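Local coordinates for protein carbonic anhydrase (Unidentified, PDB 3R1W) that probably catalyses the reversible hydration of carbon dioxide to bicarbonate, as a trimeric gamma-class carbonic anhydrase built on a left-handed beta-helix, at residues R53-H58 and V72-H77; Q99-G104 and K116-D121. All blocks are in the same frame, centred on the assembly; numbering follows the deposited sequence.

Contact 1 of 2, residues R53-H58 and V72-H77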
loop_
_atom_site.group_PDB
_atom_site.type_symbol
_atom_site.label_atom_id
_atom_site.label_comp_id
_atom_site.label_asym_id
_atom_site.label_seq_id
_atom_site.Cartn_x
_atom_site.Cartn_y
_atom_site.Cartn_z
ATOM N N ARG B 53 -11.941 -6.028 4.953
ATOM C CA ARG B 53 -12.008 -7.415 5.421
ATOM C C ARG B 53 -12.745 -7.512 6.760
ATOM O O ARG B 53 -12.167 -7.293 7.826
ATOM C CB ARG B 53 -10.602 -8.043 5.477
ATOM C CG ARG B 53 -10.587 -9.502 5.986
ATOM C CD ARG B 53 -9.388 -10.338 5.494
ATOM N NE ARG B 53 -8.081 -9.863 5.945
ATOM C CZ ARG B 53 -7.482 -10.230 7.076
ATOM N NH1 ARG B 53 -8.086 -11.066 7.915
ATOM N NH2 ARG B 53 -6.277 -9.744 7.377
ATOM N N GLY B 54 -14.036 -7.818 6.690
ATOM C CA GLY B 54 -14.859 -7.921 7.887
ATOM C C GLY B 54 -15.069 -9.363 8.300
ATOM O O GLY B 54 -16.197 -9.839 8.363
ATOM N N ASP B 55 -13.981 -10.059 8.587
ATOM C CA ASP B 55 -14.085 -11.474 8.925
ATOM C C ASP B 55 -14.280 -11.705 10.425
ATOM O O ASP B 55 -15.207 -12.402 10.831
ATOM C CB ASP B 55 -12.918 -12.300 8.350
ATOM C CG ASP B 55 -11.545 -11.678 8.589
ATOM O OD1 ASP B 55 -11.416 -10.688 9.354
ATOM O OD2 ASP B 55 -10.581 -12.214 7.992
ATOM N N MET B 56 -13.431 -11.094 11.243
ATOM C CA MET B 56 -13.471 -11.330 12.686
ATOM C C MET B 56 -14.290 -10.307 13.475
ATOM O O MET B 56 -14.417 -10.419 14.686
ATOM C CB MET B 56 -12.049 -11.426 13.244
ATOM C CG MET B 56 -11.255 -12.572 12.635
ATOM S SD MET B 56 -9.577 -12.631 13.283
ATOM C CE MET B 56 -8.862 -11.161 12.546
ATOM N N HIS B 57 -14.843 -9.315 12.790
ATOM C CA HIS B 57 -15.646 -8.289 13.456
ATOM C C HIS B 57 -16.415 -7.521 12.396
ATOM O O HIS B 57 -16.194 -7.738 11.205
ATOM C CB HIS B 57 -14.754 -7.343 14.260
ATOM C CG HIS B 57 -15.338 -6.948 15.581
ATOM N ND1 HIS B 57 -16.665 -6.603 15.736
ATOM C CD2 HIS B 57 -14.784 -6.869 16.813
ATOM C CE1 HIS B 57 -16.899 -6.317 17.005
ATOM N NE2 HIS B 57 -15.773 -6.469 17.679
ATOM N N HIS B 58 -17.312 -6.631 12.817
ATOM C CA HIS B 58 -18.134 -5.908 11.848
ATOM C C HIS B 58 -17.507 -4.597 11.351
ATOM O O HIS B 58 -16.746 -3.939 12.064
ATOM C CB HIS B 58 -19.573 -5.690 12.361
ATOM C CG HIS B 58 -19.674 -4.857 13.604
ATOM N ND1 HIS B 58 -19.770 -5.408 14.866
ATOM C CD2 HIS B 58 -19.744 -3.515 13.777
ATOM C CE1 HIS B 58 -19.861 -4.443 15.763
ATOM N NE2 HIS B 58 -19.863 -3.282 15.127
ATOM N N VAL B 72 -6.545 -0.313 3.052
ATOM C CA VAL B 72 -6.904 -1.539 3.754
ATOM C C VAL B 72 -7.705 -1.156 4.994
ATOM O O VAL B 72 -7.256 -0.345 5.814
ATOM C CB VAL B 72 -5.665 -2.384 4.139
ATOM C CG1 VAL B 72 -6.038 -3.493 5.136
ATOM C CG2 VAL B 72 -5.028 -2.998 2.889
ATOM N N LEU B 73 -8.914 -1.707 5.092
ATOM C CA LEU B 73 -9.775 -1.507 6.256
ATOM C C LEU B 73 -9.947 -2.844 6.956
ATOM O O LEU B 73 -10.369 -3.818 6.340
ATOM C CB LEU B 73 -11.151 -0.997 5.846
ATOM C CG LEU B 73 -11.329 0.191 4.896
ATOM C CD1 LEU B 73 -12.705 0.853 5.085
ATOM C CD2 LEU B 73 -10.205 1.203 4.956
ATOM N N HIS B 74 -9.632 -2.895 8.242
ATOM C CA HIS B 74 -9.740 -4.149 8.965
ATOM C C HIS B 74 -10.090 -3.886 10.429
ATOM O O HIS B 74 -10.350 -2.752 10.833
ATOM C CB HIS B 74 -8.451 -4.979 8.810
ATOM C CG HIS B 74 -8.602 -6.414 9.223
ATOM N ND1 HIS B 74 -7.726 -7.041 10.083
ATOM C CD2 HIS B 74 -9.543 -7.337 8.906
ATOM C CE1 HIS B 74 -8.118 -8.289 10.278
ATOM N NE2 HIS B 74 -9.218 -8.494 9.575
ATOM N N ILE B 75 -10.123 -4.950 11.208
ATOM C CA ILE B 75 -10.659 -4.893 12.552
ATOM C C ILE B 75 -9.851 -5.786 13.482
ATOM O O ILE B 75 -8.913 -6.461 13.049
ATOM C CB ILE B 75 -12.139 -5.316 12.558
ATOM C CG1 ILE B 75 -12.376 -6.518 11.624
ATOM C CG2 ILE B 75 -13.008 -4.156 12.088
ATOM C CD1 ILE B 75 -11.657 -7.833 12.032
ATOM N N THR B 76 -10.210 -5.791 14.762
ATOM C CA THR B 76 -9.503 -6.630 15.728
ATOM C C THR B 76 -10.466 -7.604 16.409
ATOM O O THR B 76 -11.500 -7.199 16.933
ATOM C CB THR B 76 -8.812 -5.772 16.800
ATOM O OG1 THR B 76 -7.776 -4.995 16.193
ATOM C CG2 THR B 76 -8.206 -6.656 17.898
ATOM N N HIS B 77 -10.124 -8.889 16.413
ATOM C CA HIS B 77 -11.009 -9.865 17.027
ATOM C C HIS B 77 -11.032 -9.726 18.550
ATOM O O HIS B 77 -10.064 -9.278 19.170
ATOM C CB HIS B 77 -10.650 -11.297 16.596
ATOM C CG HIS B 77 -9.431 -11.854 17.265
ATOM N ND1 HIS B 77 -9.502 -12.828 18.240
ATOM C CD2 HIS B 77 -8.114 -11.602 17.082
ATOM C CE1 HIS B 77 -8.283 -13.139 18.641
ATOM N NE2 HIS B 77 -7.420 -12.413 17.952
#

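Contact 2 of 2, residues Q99-G104 and K116-D121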
loop_
_atom_site.group_PDB
_atom_site.type_symbol
_atom_site.label_atom_id
_atom_site.label_comp_id
_atom_site.label_asym_id
_atom_site.label_seq_id
_atom_site.Cartn_x
_atom_site.Cartn_y
_atom_site.Cartn_z
ATOM N N GLN B 99 -4.304 4.381 -0.212
ATOM C CA GLN B 99 -3.352 3.692 0.658
ATOM C C GLN B 99 -3.556 3.990 2.139
ATOM O O GLN B 99 -2.619 3.891 2.931
ATOM C CB GLN B 99 -1.905 4.008 0.256
ATOM C CG GLN B 99 -1.574 3.623 -1.184
ATOM C CD GLN B 99 -0.147 3.968 -1.555
ATOM O OE1 GLN B 99 0.460 4.867 -0.961
ATOM N NE2 GLN B 99 0.403 3.249 -2.529
ATOM N N ALA B 100 -4.782 4.337 2.519
ATOM C CA ALA B 100 -5.092 4.507 3.937
ATOM C C ALA B 100 -5.028 3.154 4.664
ATOM O O ALA B 100 -5.166 2.098 4.050
ATOM C CB ALA B 100 -6.461 5.148 4.105
ATOM N N MET B 101 -4.821 3.198 5.976
ATOM C CA MET B 101 -4.850 1.994 6.788
ATOM C C MET B 101 -5.732 2.275 7.984
ATOM O O MET B 101 -5.324 2.993 8.900
ATOM C CB MET B 101 -3.444 1.664 7.290
ATOM C CG MET B 101 -3.366 0.453 8.217
ATOM S SD MET B 101 -3.566 -1.129 7.380
ATOM C CE MET B 101 -5.070 -1.677 8.173
ATOM N N LEU B 102 -6.939 1.722 7.958
ATOM C CA LEU B 102 -7.927 1.954 9.000
ATOM C C LEU B 102 -8.118 0.648 9.742
ATOM O O LEU B 102 -8.454 -0.375 9.136
ATOM C CB LEU B 102 -9.257 2.430 8.405
ATOM C CG LEU B 102 -9.379 3.906 7.984
ATOM C CD1 LEU B 102 -8.221 4.334 7.124
ATOM C CD2 LEU B 102 -10.707 4.187 7.254
ATOM N N HIS B 103 -7.888 0.682 11.051
ATOM C CA HIS B 103 -7.955 -0.527 11.861
ATOM C C HIS B 103 -8.752 -0.280 13.136
ATOM O O HIS B 103 -8.324 0.472 14.000
ATOM C CB HIS B 103 -6.543 -1.009 12.216
ATOM C CG HIS B 103 -6.437 -2.490 12.380
ATOM N ND1 HIS B 103 -6.851 -3.147 13.520
ATOM C CD2 HIS B 103 -5.967 -3.448 11.545
ATOM C CE1 HIS B 103 -6.638 -4.443 13.383
ATOM N NE2 HIS B 103 -6.104 -4.652 12.191
ATOM N N GLY B 104 -9.926 -0.896 13.226
ATOM C CA GLY B 104 -10.670 -0.938 14.476
ATOM C C GLY B 104 -11.052 0.401 15.063
ATOM O O GLY B 104 -11.192 0.525 16.285
ATOM N N LYS B 116 -2.338 7.629 2.698
ATOM C CA LYS B 116 -1.217 7.032 3.399
ATOM C C LYS B 116 -1.279 7.257 4.909
ATOM O O LYS B 116 -0.314 6.968 5.618
ATOM C CB LYS B 116 0.086 7.612 2.845
ATOM C CG LYS B 116 1.302 6.782 3.102
ATOM C CD LYS B 116 1.352 5.646 2.132
ATOM C CE LYS B 116 2.640 5.666 1.320
ATOM N NZ LYS B 116 2.735 4.403 0.538
ATOM N N SER B 117 -2.400 7.774 5.406
ATOM C CA SER B 117 -2.545 7.925 6.847
ATOM C C SER B 117 -2.979 6.600 7.465
ATOM O O SER B 117 -3.420 5.686 6.761
ATOM C CB SER B 117 -3.507 9.059 7.206
ATOM O OG SER B 117 -4.827 8.773 6.809
ATOM N N MET B 118 -2.839 6.500 8.780
ATOM C CA MET B 118 -3.143 5.269 9.494
ATOM C C MET B 118 -3.912 5.618 10.761
ATOM O O MET B 118 -3.479 6.468 11.536
ATOM C CB MET B 118 -1.845 4.522 9.831
ATOM C CG MET B 118 -2.057 3.276 10.668
ATOM S SD MET B 118 -0.636 2.161 10.638
ATOM C CE MET B 118 -0.730 1.499 9.001
ATOM N N ILE B 119 -5.075 4.996 10.940
ATOM C CA ILE B 119 -5.898 5.230 12.129
ATOM C C ILE B 119 -6.060 3.897 12.840
ATOM O O ILE B 119 -6.563 2.942 12.254
ATOM C CB ILE B 119 -7.304 5.731 11.763
ATOM C CG1 ILE B 119 -7.250 6.762 10.632
ATOM C CG2 ILE B 119 -8.018 6.286 12.997
ATOM C CD1 ILE B 119 -6.482 8.004 10.963
ATOM N N MET B 120 -5.683 3.852 14.114
ATOM C CA MET B 120 -5.511 2.580 14.820
ATOM C C MET B 120 -6.625 2.231 15.823
ATOM O O MET B 120 -7.547 3.012 16.041
ATOM C CB MET B 120 -4.132 2.562 15.481
ATOM C CG MET B 120 -3.011 2.853 14.470
ATOM S SD MET B 120 -1.364 2.940 15.189
ATOM C CE MET B 120 -1.123 1.243 15.693
ATOM N N ASP B 121 -6.531 1.044 16.418
ATOM C CA ASP B 121 -7.617 0.501 17.239
ATOM C C ASP B 121 -8.127 1.470 18.300
ATOM O O ASP B 121 -7.350 2.020 19.080
ATOM C CB ASP B 121 -7.186 -0.796 17.937
ATOM C CG ASP B 121 -7.188 -2.009 17.009
ATOM O OD1 ASP B 121 -7.706 -1.912 15.885
ATOM O OD2 ASP B 121 -6.676 -3.076 17.423
#

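Contact 1 of 2, residues R53-H58 and V72-H77
R53 and H74 meet on successive coils of a left-handed parallel beta-helix, the fold of hexapeptide-repeat proteins. Strands 51-54 and 72-74 are neighbours in one parallel sheet, and after strand 51-54 the chain turns a corner at D55-H57. A backbone bond, R53 N to L73 O at 3.0 Å, joins the two strands.

The polar group centres on the carboxylate of D55. H74 NE2 donates to D55 OD1 at 3.1 Å, from within the ring plane and onto the syn side of the oxygen. The ring and carboxylate planes are 70° apart. M56 N reaches the same oxygen from the anti side. R53 NH1 makes a salt bridge with D55 OD2 at 2.7 Å, in the guanidinium plane. With CG turned away from the backbone N (chi1 179°) and a bend at chi3, R53 lays its guanidinium over one face of the H74 ring, with the planes 34° apart. R53 NH2 continues to D69 and Y175 of the second subunit.

The apolar group centres on I75. I75 CD1 lies over the other face of the H74 ring and is 3.8 Å from M56 CB. I75 CG1 packs on H57 CB at 3.6 Å. M56 SD sits obliquely to the H77 ring, 4.7 Å from its centroid. H57 CD2 points at T76 O, 3.3 Å away and near the ring plane.

Contact 2 of 2, residues Q99-G104 and K116-D121
The pairing of M101 with M118 and of L102 with I119 is a parallel strand contact between adjacent coils. Strands 101-103 and 118-119 follow strand 72-74 in one parallel sheet, on a face that packs against the second subunit. Three backbone bonds build the contact: M101 N to S117 O at 3.0 Å, I119 N to M101 O and H103 N to I119 O, both at 2.9 Å.

L102 and I119 point to one face of the sheet, M101 and M118 to the other. This is the regular stacking of a left-handed beta-helix, in which equivalent residues line up from coil to coil. L102 CD1 and I119 CG1 meet loosely inside the coil, at 4.4 Å.

Polar side chains bond at both ends. H103 ND1 donates to D121 OD1 at 2.8 Å, almost straight (171°) and in the ring plane. The ring and carboxylate are 46° apart. D121 OD2 bonds T76 OG1. G104 CA is 3.4 Å from D121 OD1, and a CB there would collide with it. At the other end K116 NZ donates to Q99 OE1 at 2.8 Å, from above the carbonyl plane. K116 NZ also donates to Q99 O of the third subunit. A leucine here would probably leave Q99 OE1, and Q99 O of the third subunit, without this donor. Q99 NE2 donates to A100 O of that subunit.

Contact 1 and contact 2 are consecutive in the coil order, with centres about 12 Å apart. Strands 72-74 and 101-103 are neighbours in the same sheet, and H74 N lies 2.9 Å from L102 O in a probable hydrogen bond. T76 OG1 and D121 OD2, 2.5 Å apart, probably bond as well. The H74 and H103 rings meet at about 80°, and both meet H98 of the second subunit. H74 ND1 and H103 NE2 are 3.6 Å apart. This grouping is consistent with the three-histidine metal site of gamma-class carbonic anhydrases. D55 in contact 1 and D121 in contact 2 would then be second-shell residues, each bonded to one histidine.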